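Local atomic coordinates of fiber protein (Human adenovirus 16, PDB entry 3CNC), a protein that probably forms the trimeric receptor-binding head of the adenovirus fiber, which attaches the virus to host cells and associates with CD46. Residues A[40-45]-A[75-80]; A[69-74]-A[205-210]; A[85-90]-A[190-195]; A[154-159]-A[166-171]. One frame throughout, in Å; residues are numbered along the deposited sequence.

Interaction 1: A[40-45]-A[75-80]; sequences CVIKEG and EYTNTL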
# COMPACT_ATOMS: atom_id res chain seq x y z
N CYS A 40 10.96 -20.83 8.06
CA CYS A 40 9.53 -21.04 8.16
C CYS A 40 9.05 -22.42 7.68
O CYS A 40 9.56 -22.96 6.70
CB CYS A 40 8.87 -19.91 7.36
SG CYS A 40 7.09 -19.77 7.44
N VAL A 41 8.04 -22.96 8.36
CA VAL A 41 7.47 -24.26 8.01
C VAL A 41 6.08 -24.13 7.39
O VAL A 41 5.13 -23.67 8.04
CB VAL A 41 7.36 -25.19 9.24
CG1 VAL A 41 6.79 -26.53 8.82
CG2 VAL A 41 8.73 -25.37 9.87
N ILE A 42 5.96 -24.56 6.14
CA ILE A 42 4.69 -24.49 5.43
C ILE A 42 4.01 -25.85 5.32
O ILE A 42 2.78 -25.92 5.18
CB ILE A 42 4.91 -23.89 4.00
CG1 ILE A 42 4.47 -22.43 3.99
CG2 ILE A 42 4.12 -24.65 2.96
CD1 ILE A 42 5.15 -21.59 5.03
N LYS A 43 4.79 -26.93 5.38
CA LYS A 43 4.21 -28.27 5.27
C LYS A 43 3.56 -28.75 6.57
O LYS A 43 4.16 -28.65 7.65
CB LYS A 43 5.27 -29.30 4.84
CG LYS A 43 4.67 -30.67 4.56
CD LYS A 43 5.74 -31.73 4.34
CE LYS A 43 5.12 -33.11 4.20
NZ LYS A 43 6.14 -34.19 4.17
N GLU A 44 2.35 -29.28 6.43
CA GLU A 44 1.55 -29.80 7.55
C GLU A 44 2.31 -30.77 8.45
O GLU A 44 2.90 -31.74 7.98
CB GLU A 44 0.31 -30.52 7.00
CG GLU A 44 -0.66 -29.62 6.26
CD GLU A 44 -1.48 -28.75 7.20
OE1 GLU A 44 -2.20 -29.33 8.05
OE2 GLU A 44 -1.41 -27.51 7.08
N GLY A 45 2.29 -30.50 9.75
CA GLY A 45 2.97 -31.37 10.69
C GLY A 45 4.47 -31.19 10.81
O GLY A 45 5.05 -31.49 11.85
N GLU A 75 11.93 -29.42 -1.93
CA GLU A 75 11.25 -30.07 -3.04
C GLU A 75 9.73 -29.98 -2.86
O GLU A 75 8.98 -29.83 -3.83
CB GLU A 75 11.70 -31.53 -3.15
CG GLU A 75 11.24 -32.23 -4.41
CD GLU A 75 12.03 -33.49 -4.68
OE1 GLU A 75 11.73 -34.17 -5.69
OE2 GLU A 75 12.96 -33.80 -3.90
N TYR A 76 9.28 -30.06 -1.61
CA TYR A 76 7.85 -29.98 -1.35
C TYR A 76 7.28 -28.61 -1.73
O TYR A 76 6.35 -28.52 -2.53
CB TYR A 76 7.53 -30.25 0.12
CG TYR A 76 6.06 -30.05 0.44
CD1 TYR A 76 5.64 -28.98 1.22
CD2 TYR A 76 5.09 -30.90 -0.10
CE1 TYR A 76 4.28 -28.76 1.47
CE2 TYR A 76 3.73 -30.68 0.14
CZ TYR A 76 3.34 -29.61 0.92
OH TYR A 76 2.00 -29.39 1.17
N THR A 77 7.84 -27.55 -1.15
CA THR A 77 7.37 -26.20 -1.44
C THR A 77 7.58 -25.87 -2.91
O THR A 77 6.71 -25.27 -3.54
CB THR A 77 8.09 -25.10 -0.59
OG1 THR A 77 9.46 -24.97 -1.01
CG2 THR A 77 8.03 -25.44 0.90
N ASN A 78 8.72 -26.28 -3.45
CA ASN A 78 9.02 -25.96 -4.84
C ASN A 78 8.31 -26.84 -5.86
O ASN A 78 8.58 -26.79 -7.05
CB ASN A 78 10.54 -25.96 -5.05
CG ASN A 78 11.23 -24.91 -4.18
OD1 ASN A 78 10.66 -23.86 -3.89
ND2 ASN A 78 12.46 -25.19 -3.77
N THR A 79 7.35 -27.62 -5.38
CA THR A 79 6.58 -28.50 -6.25
C THR A 79 5.12 -28.11 -6.17
O THR A 79 4.35 -28.36 -7.09
CB THR A 79 6.73 -29.96 -5.82
OG1 THR A 79 8.09 -30.38 -6.02
CG2 THR A 79 5.81 -30.86 -6.62
N LEU A 80 4.76 -27.47 -5.06
CA LEU A 80 3.39 -27.04 -4.82
C LEU A 80 2.66 -26.48 -6.03
O LEU A 80 1.45 -26.68 -6.16
CB LEU A 80 3.35 -26.00 -3.70
CG LEU A 80 3.56 -26.52 -2.28
CD1 LEU A 80 3.80 -25.35 -1.34
CD2 LEU A 80 2.36 -27.35 -1.84
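Lys-43 lies over one face of the Tyr-76 ring, and its aliphatic part does the touching. Lys-43 CG sits 4.0 Å from the centroid of the Tyr-76 ring, 23° off the normal and displaced toward the rim, a CH-pi contact. Lys-43 CB is closer to a single ring atom, 3.6 Å from Tyr-76 CE1. CG of the lysine is anti to the backbone N (chi1 -173°) and the chain beyond it is extended, which carries the ammonium on over the same face. The cation-pi term is at most weak, with Lys-43 NZ 5.8 Å from the Tyr-76 centroid. Both residues are exposed. They belong to two surface loops of the fiber knob, one before strand 51-60 and the other between strands 63-72 and 85-94. Apolar contacts lie deeper, around Ile-42. The Ile-42 CG2 methyl meets the edge of the Tyr-76 ring, near the ring plane, at 4.4 Å from Tyr-76 CE1. The same Ile-42 CG2 is 4.4 Å from Leu-80 CD1 and 4.5 Å from Thr-77 CG2. The end of the Ile-42 side chain leads the other way, onto Ile-88 and Val-90 of strand 85-94. No hydrogen bond spans the two segments, and polar groups pair elsewhere: Ile-42 N with Asp-50 OD1, and Thr-77 OG1 with Ser-74 O.

Interaction 2: A[69-74]-A[205-210]; sequences TLMGAS and TLITSP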
# COMPACT_ATOMS: atom_id res chain seq x y z
N THR A 69 6.99 -11.57 2.07
CA THR A 69 7.30 -12.37 0.91
C THR A 69 7.77 -13.79 1.29
O THR A 69 8.40 -13.99 2.34
CB THR A 69 8.40 -11.67 0.06
OG1 THR A 69 8.28 -12.09 -1.30
CG2 THR A 69 9.78 -12.02 0.58
N LEU A 70 7.46 -14.75 0.43
CA LEU A 70 7.83 -16.15 0.64
C LEU A 70 8.75 -16.71 -0.46
O LEU A 70 8.55 -16.44 -1.65
CB LEU A 70 6.58 -17.02 0.66
CG LEU A 70 6.07 -17.65 1.94
CD1 LEU A 70 5.01 -18.66 1.53
CD2 LEU A 70 7.19 -18.37 2.72
N MET A 71 9.75 -17.48 -0.06
CA MET A 71 10.63 -18.12 -1.05
C MET A 71 10.82 -19.59 -0.68
O MET A 71 11.34 -19.90 0.39
CB MET A 71 11.99 -17.43 -1.13
CG MET A 71 12.81 -17.97 -2.30
SD MET A 71 14.55 -17.51 -2.32
CE MET A 71 14.53 -16.21 -3.52
N GLY A 72 10.40 -20.49 -1.57
CA GLY A 72 10.53 -21.92 -1.32
C GLY A 72 11.95 -22.40 -1.05
O GLY A 72 12.92 -21.85 -1.60
N ALA A 73 12.09 -23.42 -0.21
CA ALA A 73 13.41 -23.97 0.12
C ALA A 73 13.40 -25.50 0.29
O ALA A 73 14.15 -26.06 1.10
CB ALA A 73 13.92 -23.30 1.38
N SER A 74 12.55 -26.17 -0.48
CA SER A 74 12.46 -27.63 -0.42
C SER A 74 11.68 -28.16 -1.60
O SER A 74 10.87 -27.45 -2.21
CB SER A 74 11.78 -28.08 0.88
OG SER A 74 10.37 -27.91 0.81
N THR A 205 11.62 -22.89 -7.87
CA THR A 205 11.55 -22.14 -6.61
C THR A 205 10.29 -21.28 -6.48
O THR A 205 10.02 -20.42 -7.31
CB THR A 205 12.77 -21.23 -6.43
OG1 THR A 205 13.94 -22.04 -6.32
CG2 THR A 205 12.61 -20.39 -5.16
N LEU A 206 9.54 -21.54 -5.42
CA LEU A 206 8.30 -20.82 -5.16
C LEU A 206 8.60 -19.41 -4.61
O LEU A 206 9.19 -19.26 -3.55
CB LEU A 206 7.44 -21.61 -4.16
CG LEU A 206 6.26 -20.93 -3.47
CD1 LEU A 206 5.30 -20.40 -4.50
CD2 LEU A 206 5.55 -21.94 -2.58
N ILE A 207 8.18 -18.41 -5.37
CA ILE A 207 8.40 -17.02 -5.00
C ILE A 207 7.10 -16.22 -5.07
O ILE A 207 6.49 -16.12 -6.13
CB ILE A 207 9.43 -16.33 -5.95
CG1 ILE A 207 10.77 -17.07 -5.91
CG2 ILE A 207 9.62 -14.85 -5.57
CD1 ILE A 207 11.79 -16.55 -6.91
N THR A 208 6.67 -15.68 -3.93
CA THR A 208 5.46 -14.84 -3.92
C THR A 208 6.01 -13.42 -3.98
O THR A 208 6.95 -13.09 -3.25
CB THR A 208 4.60 -15.01 -2.62
OG1 THR A 208 5.37 -14.64 -1.48
CG2 THR A 208 4.14 -16.48 -2.46
N SER A 209 5.48 -12.59 -4.86
CA SER A 209 5.98 -11.23 -4.95
C SER A 209 5.51 -10.46 -3.71
O SER A 209 4.54 -10.84 -3.04
CB SER A 209 5.52 -10.55 -6.24
OG SER A 209 4.12 -10.40 -6.31
N PRO A 210 6.22 -9.37 -3.38
CA PRO A 210 5.95 -8.50 -2.24
C PRO A 210 4.49 -8.13 -2.00
O PRO A 210 3.81 -7.61 -2.89
CB PRO A 210 6.80 -7.27 -2.54
CG PRO A 210 8.02 -7.88 -3.17
CD PRO A 210 7.40 -8.90 -4.13
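Leu-206 and Leu-70 offer the flat groups of this contact, their peptide carbonyls, each oxygen taking an N-H that lies in the carbonyl plane. Gly-72 N reaches Leu-206 O on a lone pair, at 2.6 Å; Met-71 CA comes to the same oxygen at 3.1 Å in a CA-H...O contact. Leu-70 O takes Thr-208 N at 3.1 Å, the N-H nearly straight (165°), and Ile-207 CA adds a longer CA-H...O contact. Leu-70 N is met by a side chain instead: Thr-208 OG1 accepts it at 2.8 Å. With chi1 at 61°, OG1 stands between the backbone N and the carbonyl carbon of Thr-208, facing the strand. This substitute for a carbonyl fits the single bridge, Met-71 with Ile-207. In the fiber knob, residues 205-210 run antiparallel to the end of strand 63-72 and lead into strand 211-216, the next strand of that sheet. Met-71 CG packs on Thr-205 CG2 at 3.8 Å and, more loosely, on Ile-207 CG1 at 4.2 Å. At the trimer interface Met-71 also meets Glu-149, and Ile-207 meets Asn-148, both of a second subunit.

Interaction 3: A[85-90]-A[190-195]; sequences QVTIDV and SWSLNA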
# COMPACT_ATOMS: atom_id res chain seq x y z
N GLN A 85 -4.64 -25.50 -8.03
CA GLN A 85 -5.35 -24.96 -6.88
C GLN A 85 -4.54 -25.23 -5.62
O GLN A 85 -4.45 -26.37 -5.16
CB GLN A 85 -6.73 -25.60 -6.77
CG GLN A 85 -7.66 -25.18 -7.89
CD GLN A 85 -9.04 -25.79 -7.77
OE1 GLN A 85 -9.66 -25.73 -6.71
NE2 GLN A 85 -9.53 -26.38 -8.86
N VAL A 86 -3.95 -24.17 -5.07
CA VAL A 86 -3.13 -24.30 -3.88
C VAL A 86 -3.38 -23.18 -2.87
O VAL A 86 -3.75 -22.07 -3.24
CB VAL A 86 -1.62 -24.28 -4.24
CG1 VAL A 86 -0.79 -24.64 -3.02
CG2 VAL A 86 -1.34 -25.22 -5.39
N THR A 87 -3.20 -23.50 -1.60
CA THR A 87 -3.38 -22.51 -0.56
C THR A 87 -2.24 -22.69 0.42
O THR A 87 -2.07 -23.76 0.99
CB THR A 87 -4.72 -22.68 0.19
OG1 THR A 87 -5.81 -22.40 -0.69
CG2 THR A 87 -4.79 -21.71 1.37
N ILE A 88 -1.45 -21.63 0.58
CA ILE A 88 -0.32 -21.63 1.50
C ILE A 88 -0.67 -20.82 2.74
O ILE A 88 -1.26 -19.74 2.65
CB ILE A 88 0.91 -21.03 0.82
CG1 ILE A 88 1.21 -21.82 -0.46
CG2 ILE A 88 2.09 -21.00 1.78
CD1 ILE A 88 2.21 -21.16 -1.35
N ASP A 89 -0.30 -21.34 3.90
CA ASP A 89 -0.59 -20.67 5.16
C ASP A 89 0.65 -20.47 5.98
O ASP A 89 1.51 -21.34 6.05
CB ASP A 89 -1.57 -21.48 6.00
CG ASP A 89 -2.99 -21.38 5.51
OD1 ASP A 89 -3.55 -20.26 5.52
OD2 ASP A 89 -3.56 -22.42 5.14
N VAL A 90 0.73 -19.30 6.60
CA VAL A 90 1.82 -18.99 7.49
C VAL A 90 1.09 -18.38 8.67
O VAL A 90 0.47 -17.33 8.56
CB VAL A 90 2.79 -17.96 6.88
CG1 VAL A 90 3.78 -17.49 7.93
CG2 VAL A 90 3.53 -18.59 5.71
N SER A 190 -2.31 -16.15 4.22
CA SER A 190 -2.58 -17.27 3.33
C SER A 190 -2.61 -16.73 1.90
O SER A 190 -3.18 -15.67 1.65
CB SER A 190 -3.91 -17.97 3.68
OG SER A 190 -5.05 -17.18 3.37
N TRP A 191 -1.97 -17.46 1.00
CA TRP A 191 -1.90 -17.11 -0.42
C TRP A 191 -2.73 -18.15 -1.14
O TRP A 191 -2.60 -19.34 -0.87
CB TRP A 191 -0.47 -17.19 -0.94
CG TRP A 191 0.45 -16.16 -0.38
CD1 TRP A 191 0.91 -15.05 -1.02
CD2 TRP A 191 1.09 -16.18 0.90
NE1 TRP A 191 1.82 -14.39 -0.23
CE2 TRP A 191 1.94 -15.06 0.96
CE3 TRP A 191 1.03 -17.05 2.01
CZ2 TRP A 191 2.74 -14.77 2.08
CZ3 TRP A 191 1.82 -16.76 3.13
CH2 TRP A 191 2.66 -15.63 3.15
N SER A 192 -3.57 -17.72 -2.07
CA SER A 192 -4.40 -18.68 -2.78
C SER A 192 -4.22 -18.66 -4.29
O SER A 192 -4.39 -17.63 -4.94
CB SER A 192 -5.86 -18.43 -2.44
OG SER A 192 -6.70 -19.32 -3.15
N LEU A 193 -3.86 -19.82 -4.83
CA LEU A 193 -3.68 -19.99 -6.27
C LEU A 193 -4.86 -20.79 -6.78
O LEU A 193 -5.05 -21.93 -6.39
CB LEU A 193 -2.40 -20.77 -6.57
CG LEU A 193 -2.20 -21.18 -8.03
CD1 LEU A 193 -2.05 -19.94 -8.90
CD2 LEU A 193 -0.96 -22.07 -8.16
N ASN A 194 -5.67 -20.18 -7.65
CA ASN A 194 -6.83 -20.86 -8.22
C ASN A 194 -6.89 -20.56 -9.72
O ASN A 194 -7.68 -19.73 -10.18
CB ASN A 194 -8.11 -20.38 -7.53
CG ASN A 194 -9.34 -21.12 -8.03
OD1 ASN A 194 -9.38 -22.35 -8.03
ND2 ASN A 194 -10.36 -20.37 -8.45
N ALA A 195 -6.06 -21.25 -10.49
CA ALA A 195 -6.01 -21.01 -11.92
C ALA A 195 -6.51 -22.16 -12.80
O ALA A 195 -6.82 -23.25 -12.31
CB ALA A 195 -4.59 -20.66 -12.31
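Val-86 and Leu-193 are one of two hydrogen-bonded pairs joining strands 85-94 and 185-194, antiparallel neighbours (172°) in the four-stranded sheet of the knob, the R-sheet of adenovirus fibers. Val-86 N gives its hydrogen to Leu-193 O at 2.8 Å, and Leu-193 N returns one to Val-86 O at 2.8 Å; both donors lie in the plane of the carbonyl they reach. Ile-88 N to Trp-191 O (2.9 Å) is built in the same way. The return bond from Trp-191 N to Ile-88 O is less certain, because the position of that oxygen is doubtful. Between these pairs Thr-87 CA adds a CA-H...O contact to Trp-191 O, and beyond them Gln-85 CA adds one to Leu-193 O. Ser-190 and Ser-192 turn their backbone polar groups to strand 165-174, bonding to Thr-171 and Lys-169. On the face carrying Gln-85, Thr-87 and Asn-194, Thr-87 OG1 and Ser-192 OG are 4.0 Å apart. The Gln-85 and Asn-194 side chains run side by side, their amide planes nearly perpendicular (84°), Asn-194 OD1 resting 3.3 Å from Gln-85 CG. The face of Val-86, Ile-88, Trp-191 and Leu-193 is apolar and largely buried. Trp-191 CG, anti to the carbonyl carbon (chi1 -68°), sets the indole beside Ile-88 and Val-90: Ile-88 CG2 lies 4.1 Å from Trp-191 CE3, and Val-90 CG2 meets the indole edge, near its plane, 3.6 Å from Trp-191 CZ3.

Interaction 4: A[154-159]-A[166-171]; sequences GECYYK and FPLKVT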
# COMPACT_ATOMS: atom_id res chain seq x y z
N GLY A 154 -6.04 -8.82 -0.24
CA GLY A 154 -5.22 -8.13 -1.22
C GLY A 154 -4.71 -9.08 -2.27
O GLY A 154 -5.33 -10.13 -2.51
N GLU A 155 -3.58 -8.76 -2.87
CA GLU A 155 -3.05 -9.62 -3.91
C GLU A 155 -1.56 -9.45 -4.24
O GLU A 155 -1.00 -8.36 -4.13
CB GLU A 155 -3.87 -9.39 -5.17
CG GLU A 155 -3.94 -10.55 -6.10
CD GLU A 155 -5.09 -10.42 -7.06
OE1 GLU A 155 -4.99 -9.59 -8.00
OE2 GLU A 155 -6.10 -11.13 -6.87
N CYS A 156 -0.92 -10.55 -4.63
CA CYS A 156 0.47 -10.52 -5.05
C CYS A 156 0.61 -11.50 -6.22
O CYS A 156 -0.40 -11.94 -6.77
CB CYS A 156 1.44 -10.85 -3.89
SG CYS A 156 1.37 -12.48 -3.16
N TYR A 157 1.83 -11.84 -6.62
CA TYR A 157 1.98 -12.72 -7.78
C TYR A 157 3.09 -13.75 -7.79
O TYR A 157 4.06 -13.68 -7.04
CB TYR A 157 2.13 -11.88 -9.06
CG TYR A 157 0.99 -10.93 -9.29
CD1 TYR A 157 0.91 -9.73 -8.57
CD2 TYR A 157 -0.05 -11.25 -10.15
CE1 TYR A 157 -0.19 -8.89 -8.70
CE2 TYR A 157 -1.15 -10.43 -10.29
CZ TYR A 157 -1.22 -9.25 -9.56
OH TYR A 157 -2.33 -8.44 -9.69
N TYR A 158 2.91 -14.73 -8.67
CA TYR A 158 3.89 -15.77 -8.87
C TYR A 158 4.25 -15.71 -10.35
O TYR A 158 3.36 -15.73 -11.20
CB TYR A 158 3.33 -17.15 -8.55
CG TYR A 158 4.27 -18.24 -8.95
CD1 TYR A 158 5.45 -18.47 -8.24
CD2 TYR A 158 4.03 -19.02 -10.09
CE1 TYR A 158 6.36 -19.44 -8.64
CE2 TYR A 158 4.93 -19.99 -10.50
CZ TYR A 158 6.09 -20.20 -9.77
OH TYR A 158 6.97 -21.15 -10.17
N LYS A 159 5.53 -15.59 -10.66
CA LYS A 159 5.99 -15.53 -12.04
C LYS A 159 6.49 -16.92 -12.44
O LYS A 159 7.50 -17.40 -11.91
CB LYS A 159 7.13 -14.51 -12.18
CG LYS A 159 7.57 -14.25 -13.62
CD LYS A 159 8.83 -13.40 -13.64
CE LYS A 159 9.34 -13.15 -15.05
NZ LYS A 159 10.74 -12.62 -15.02
N PHE A 166 0.79 -15.35 -12.35
CA PHE A 166 -0.39 -15.95 -11.75
C PHE A 166 -0.75 -15.16 -10.50
O PHE A 166 0.06 -15.01 -9.59
CB PHE A 166 -0.14 -17.42 -11.40
CG PHE A 166 0.01 -18.31 -12.59
CD1 PHE A 166 1.18 -18.31 -13.34
CD2 PHE A 166 -1.03 -19.15 -12.98
CE1 PHE A 166 1.32 -19.13 -14.46
CE2 PHE A 166 -0.91 -19.98 -14.10
CZ PHE A 166 0.28 -19.96 -14.85
N PRO A 167 -1.97 -14.63 -10.45
CA PRO A 167 -2.44 -13.85 -9.30
C PRO A 167 -2.65 -14.72 -8.06
O PRO A 167 -3.23 -15.80 -8.15
CB PRO A 167 -3.74 -13.24 -9.81
CG PRO A 167 -4.27 -14.34 -10.69
CD PRO A 167 -3.03 -14.73 -11.48
N LEU A 168 -2.18 -14.24 -6.92
CA LEU A 168 -2.33 -14.95 -5.65
C LEU A 168 -3.19 -14.10 -4.72
O LEU A 168 -2.84 -12.97 -4.38
CB LEU A 168 -0.96 -15.19 -5.01
CG LEU A 168 0.08 -15.97 -5.81
CD1 LEU A 168 1.42 -15.87 -5.10
CD2 LEU A 168 -0.33 -17.44 -5.96
N LYS A 169 -4.33 -14.64 -4.31
CA LYS A 169 -5.21 -13.94 -3.39
C LYS A 169 -4.66 -14.11 -1.99
O LYS A 169 -4.46 -15.23 -1.51
CB LYS A 169 -6.64 -14.48 -3.52
CG LYS A 169 -7.24 -14.17 -4.89
CD LYS A 169 -8.63 -14.76 -5.09
CE LYS A 169 -9.17 -14.39 -6.47
NZ LYS A 169 -10.47 -15.04 -6.77
N VAL A 170 -4.41 -12.98 -1.34
CA VAL A 170 -3.84 -12.94 -0.01
C VAL A 170 -4.84 -12.56 1.06
O VAL A 170 -5.60 -11.60 0.88
CB VAL A 170 -2.70 -11.91 0.05
CG1 VAL A 170 -2.09 -11.89 1.43
CG2 VAL A 170 -1.68 -12.21 -1.03
N THR A 171 -4.85 -13.29 2.16
CA THR A 171 -5.76 -12.98 3.26
C THR A 171 -4.94 -12.87 4.53
O THR A 171 -4.17 -13.77 4.84
CB THR A 171 -6.80 -14.08 3.52
OG1 THR A 171 -7.56 -14.31 2.33
CG2 THR A 171 -7.76 -13.64 4.63
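A beta hairpin, strand 151-159 returning as strand 165-174, is held here by Gly-154, Cys-156 and Tyr-158 paired with Val-170, Leu-168 and Phe-166. Each of the three pairs makes two backbone bonds, the shortest from Phe-166 N to Tyr-158 O at 2.8 Å. The bond from Val-170 N to Gly-154 O is less regular: the donor stands 56° out of the carbonyl plane. Cys-156 SG, with chi1 64° between backbone N and carbonyl carbon, turns into the buried face, 3.7 Å from Val-170 CG2 and 3.9 Å from Leu-168 CD1. Leu-168 CD1 also reaches Tyr-158 CB at 4.1 Å. Phe-166 CD1 meets the edge of the Tyr-158 ring at 4.4 Å from Tyr-158 CD2, while Tyr-158 OH bonds to Glu-200 OE2. On the other face Tyr-157 CE2 packs on Pro-167 CB at 3.9 Å, the two side chains crossing at a slant. Glu-155 runs alongside Lys-169 with opposite charges near but not touching, Glu-155 OE2 to Lys-169 NZ 5.9 Å. Lys-159 makes a cation-pi contact with Tyr-151 of a second subunit. This twisted hairpin, at the edge of the four-stranded sheet, is typical of the antiparallel beta-sandwich of adenovirus fiber knobs.

In the fold
Interactions 3 and 4, with centres about 9 Å apart, belong to one four-stranded sheet, where strands 185-194 and 165-174 are neighbours. Interaction 2 extends the other sheet along strand 63-72, its centre about 12 Å from each of theirs. Leu-70, Leu-206 and Thr-208 pack against Ile-88, Trp-191 and Leu-168 between the layers, and Ser-209 OG bonds to Tyr-157 N. Interaction 1, a surface loop contact, has its centre about 11 Å from that of interaction 2 and touches interaction 3 through Ile-42. Along the chain its segments alternate with those of interaction 2 and end before interaction 3, which spans interaction 4, begins; contacts between sequence-distant strands thus join the two sheets of the knob.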